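Local coordinates for protein mycosin-1 (Mycobacterium smegmatis, PDB 4KB5) that acts as a membrane-anchored subtilisin-like serine protease that cleaves the secreted protein EspB and may regulate ESX-1 type VII secretion, at residues 105-113 / 119-128. Sequence-based numbering, arbitrary orientation.
Sequences TAAIIGGRP and FVGMAPDVRL
The guanidinium of R112 lies over the turn that runs from A123 to V126 and reaches V126 O end-on, with NH1 at 3.1 Å and NH2 at 3.0 Å from that oxygen. V126 O sits close to the guanidinium plane. The P124 carbonyl lies over one face, its O 3.0 Å from R112 CZ but not hydrogen-bonded, with D125 CA alongside. NH1 also donates to G110 O of its own segment, 2.9 Å away and again near the plane, so bonds along its edge fix the rotation of the group. A bend at chi2 (63°) folds the chain back over P124 to get there.

At the other end of the contact F119 presents its ring edge to the helix: CZ stands 3.4 Å from A107 O, and CE1 faces G111 CA. CG anti to the backbone N, chi1 179°, directs the ring this way. This is the subtilase core, where helix 102-110, following the probable charge-relay H101, packs beside the parallel sheet, and the chain then returns through a loop into strand 127-132. T105 binds the probable charge-relay D70 through OG1, at the start of this segment. The returning loop meets carbonyls near the end of the helix with its amides: M122 N donates to I108 O at 2.9 Å and A123 N to I109 O. A third bond, G121 N to G111 O, joins the segments where each has a glycine, their CA atoms 4.4 Å apart.

L128, early in strand 127-132, points toward the helix; the L128 and I109 side chains cross obliquely, with CD2 of L128 3.9 Å from CG2 of I109, while CD1 rests near A106 O. Farther out, P113 CD touches both V120 CG2 and P124 CB, the two proline rings meeting at about a right angle.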
loop_
_atom_site.group_PDB
_atom_site.type_symbol
_atom_site.label_atom_id
_atom_site.label_comp_id
_atom_site.label_asym_id
_atom_site.label_seq_id
_atom_site.Cartn_x
_atom_site.Cartn_y
_atom_site.Cartn_z
ATOM N N THR A 105 -2.102 -7.020 -7.174
ATOM C CA THR A 105 -1.168 -6.187 -6.395
ATOM C C THR A 105 0.217 -6.816 -6.422
ATOM O O THR A 105 1.206 -6.142 -6.733
ATOM C CB THR A 105 -1.634 -6.015 -4.933
ATOM O OG1 THR A 105 -2.966 -5.487 -4.917
ATOM C CG2 THR A 105 -0.721 -5.049 -4.184
ATOM N N ALA A 106 0.270 -8.115 -6.112
ATOM C CA ALA A 106 1.510 -8.902 -6.105
ATOM C C ALA A 106 2.189 -8.955 -7.471
ATOM O O ALA A 106 3.418 -8.936 -7.563
ATOM C CB ALA A 106 1.231 -10.328 -5.604
ATOM N N ALA A 107 1.387 -9.044 -8.530
ATOM C CA ALA A 107 1.927 -9.137 -9.891
ATOM C C ALA A 107 2.545 -7.802 -10.311
ATOM O O ALA A 107 3.588 -7.788 -10.955
ATOM C CB ALA A 107 0.845 -9.562 -10.883
ATOM N N ILE A 108 1.922 -6.688 -9.936
ATOM C CA ILE A 108 2.554 -5.367 -10.165
ATOM C C ILE A 108 3.932 -5.294 -9.494
ATOM O O ILE A 108 4.912 -4.807 -10.090
ATOM C CB ILE A 108 1.615 -4.217 -9.774
ATOM C CG1 ILE A 108 0.551 -4.085 -10.871
ATOM C CG2 ILE A 108 2.377 -2.889 -9.636
ATOM C CD1 ILE A 108 -0.736 -3.425 -10.437
ATOM N N ILE A 109 4.023 -5.846 -8.277
ATOM C CA ILE A 109 5.258 -5.774 -7.520
ATOM C C ILE A 109 6.305 -6.671 -8.158
ATOM O O ILE A 109 7.429 -6.234 -8.408
ATOM C CB ILE A 109 5.054 -6.139 -6.021
ATOM C CG1 ILE A 109 4.212 -5.076 -5.308
ATOM C CG2 ILE A 109 6.390 -6.334 -5.305
ATOM C CD1 ILE A 109 3.634 -5.543 -3.979
ATOM N N GLY A 110 5.933 -7.920 -8.432
ATOM C CA GLY A 110 6.925 -8.926 -8.760
ATOM C C GLY A 110 6.575 -9.908 -9.861
ATOM O O GLY A 110 7.275 -10.891 -10.023
ATOM N N GLY A 111 5.494 -9.656 -10.602
ATOM C CA GLY A 111 5.102 -10.531 -11.713
ATOM C C GLY A 111 6.242 -10.795 -12.684
ATOM O O GLY A 111 6.929 -9.859 -13.115
ATOM N N ARG A 112 6.445 -12.066 -13.032
ATOM C CA ARG A 112 7.518 -12.449 -13.956
ATOM C C ARG A 112 7.133 -12.070 -15.393
ATOM O O ARG A 112 5.946 -11.900 -15.678
ATOM C CB ARG A 112 7.840 -13.945 -13.835
ATOM C CG ARG A 112 8.812 -14.289 -12.714
ATOM C CD ARG A 112 8.286 -13.960 -11.302
ATOM N NE ARG A 112 9.227 -14.467 -10.300
ATOM C CZ ARG A 112 9.452 -13.951 -9.092
ATOM N NH1 ARG A 112 8.811 -12.869 -8.656
ATOM N NH2 ARG A 112 10.335 -14.543 -8.305
ATOM N N PRO A 113 8.131 -11.882 -16.283
ATOM C CA PRO A 113 7.824 -11.627 -17.697
ATOM C C PRO A 113 7.387 -12.927 -18.417
ATOM O O PRO A 113 7.485 -14.020 -17.851
ATOM C CB PRO A 113 9.161 -11.119 -18.256
ATOM C CG PRO A 113 10.189 -11.819 -17.418
ATOM C CD PRO A 113 9.588 -11.881 -16.029
ATOM N N PHE A 119 3.589 -7.724 -20.356
ATOM C CA PHE A 119 3.531 -7.399 -18.919
ATOM C C PHE A 119 4.749 -7.904 -18.167
ATOM O O PHE A 119 5.141 -9.056 -18.317
ATOM C CB PHE A 119 2.261 -7.888 -18.210
ATOM C CG PHE A 119 2.243 -7.553 -16.736
ATOM C CD1 PHE A 119 2.863 -8.396 -15.800
ATOM C CD2 PHE A 119 1.658 -6.375 -16.286
ATOM C CE1 PHE A 119 2.879 -8.068 -14.444
ATOM C CE2 PHE A 119 1.680 -6.043 -14.938
ATOM C CZ PHE A 119 2.282 -6.894 -14.016
ATOM N N VAL A 120 5.332 -7.025 -17.355
ATOM C CA VAL A 120 6.269 -7.432 -16.309
ATOM C C VAL A 120 6.057 -6.535 -15.069
ATOM O O VAL A 120 5.670 -5.353 -15.192
ATOM C CB VAL A 120 7.741 -7.448 -16.799
ATOM C CG1 VAL A 120 8.232 -6.047 -17.196
ATOM C CG2 VAL A 120 8.657 -8.056 -15.751
ATOM N N GLY A 121 6.282 -7.108 -13.887
ATOM C CA GLY A 121 6.242 -6.356 -12.643
ATOM C C GLY A 121 7.494 -5.495 -12.475
ATOM O O GLY A 121 8.488 -5.661 -13.201
ATOM N N MET A 122 7.452 -4.585 -11.505
ATOM C CA MET A 122 8.572 -3.672 -11.246
ATOM C C MET A 122 9.848 -4.454 -10.903
ATOM O O MET A 122 10.942 -4.137 -11.394
ATOM C CB MET A 122 8.179 -2.690 -10.126
ATOM C CG MET A 122 9.241 -1.676 -9.745
ATOM S SD MET A 122 9.426 -0.318 -10.924
ATOM C CE MET A 122 7.802 0.424 -10.866
ATOM N N ALA A 123 9.696 -5.496 -10.083
ATOM C CA ALA A 123 10.831 -6.246 -9.551
ATOM C C ALA A 123 10.584 -7.756 -9.677
ATOM O O ALA A 123 10.225 -8.416 -8.690
ATOM C CB ALA A 123 11.090 -5.846 -8.102
ATOM N N PRO A 124 10.792 -8.309 -10.898
ATOM C CA PRO A 124 10.413 -9.691 -11.230
ATOM C C PRO A 124 11.237 -10.789 -10.576
ATOM O O PRO A 124 10.906 -11.949 -10.759
ATOM C CB PRO A 124 10.581 -9.753 -12.764
ATOM C CG PRO A 124 11.587 -8.694 -13.078
ATOM C CD PRO A 124 11.339 -7.593 -12.073
ATOM N N ASP A 125 12.298 -10.443 -9.851
ATOM C CA ASP A 125 13.079 -11.441 -9.119
ATOM C C ASP A 125 12.805 -11.511 -7.597
ATOM O O ASP A 125 13.448 -12.301 -6.902
ATOM C CB ASP A 125 14.583 -11.243 -9.343
ATOM C CG ASP A 125 15.049 -11.682 -10.730
ATOM O OD1 ASP A 125 14.497 -12.646 -11.301
ATOM O OD2 ASP A 125 16.004 -11.061 -11.241
ATOM N N VAL A 126 11.881 -10.705 -7.074
ATOM C CA VAL A 126 11.626 -10.708 -5.619
ATOM C C VAL A 126 10.959 -12.008 -5.145
ATOM O O VAL A 126 10.276 -12.669 -5.918
ATOM C CB VAL A 126 10.745 -9.531 -5.122
ATOM C CG1 VAL A 126 11.464 -8.195 -5.265
ATOM C CG2 VAL A 126 9.374 -9.506 -5.806
ATOM N N ARG A 127 11.161 -12.350 -3.872
ATOM C CA ARG A 127 10.318 -13.341 -3.201
ATOM C C ARG A 127 9.069 -12.613 -2.702
ATOM O O ARG A 127 9.175 -11.543 -2.105
ATOM C CB ARG A 127 11.074 -13.990 -2.045
ATOM C CG ARG A 127 10.315 -15.094 -1.326
ATOM C CD ARG A 127 11.194 -15.744 -0.262
ATOM N NE ARG A 127 10.724 -17.080 0.104
ATOM C CZ ARG A 127 11.515 -18.088 0.480
ATOM N NH1 ARG A 127 12.833 -17.927 0.544
ATOM N NH2 ARG A 127 10.987 -19.270 0.785
ATOM N N LEU A 128 7.894 -13.167 -2.995
ATOM C CA LEU A 128 6.626 -12.584 -2.559
ATOM C C LEU A 128 6.009 -13.402 -1.417
ATOM O O LEU A 128 5.941 -14.636 -1.499
ATOM C CB LEU A 128 5.639 -12.488 -3.733
ATOM C CG LEU A 128 5.995 -11.575 -4.911
ATOM C CD1 LEU A 128 5.265 -11.987 -6.187
ATOM C CD2 LEU A 128 5.722 -10.110 -4.569
#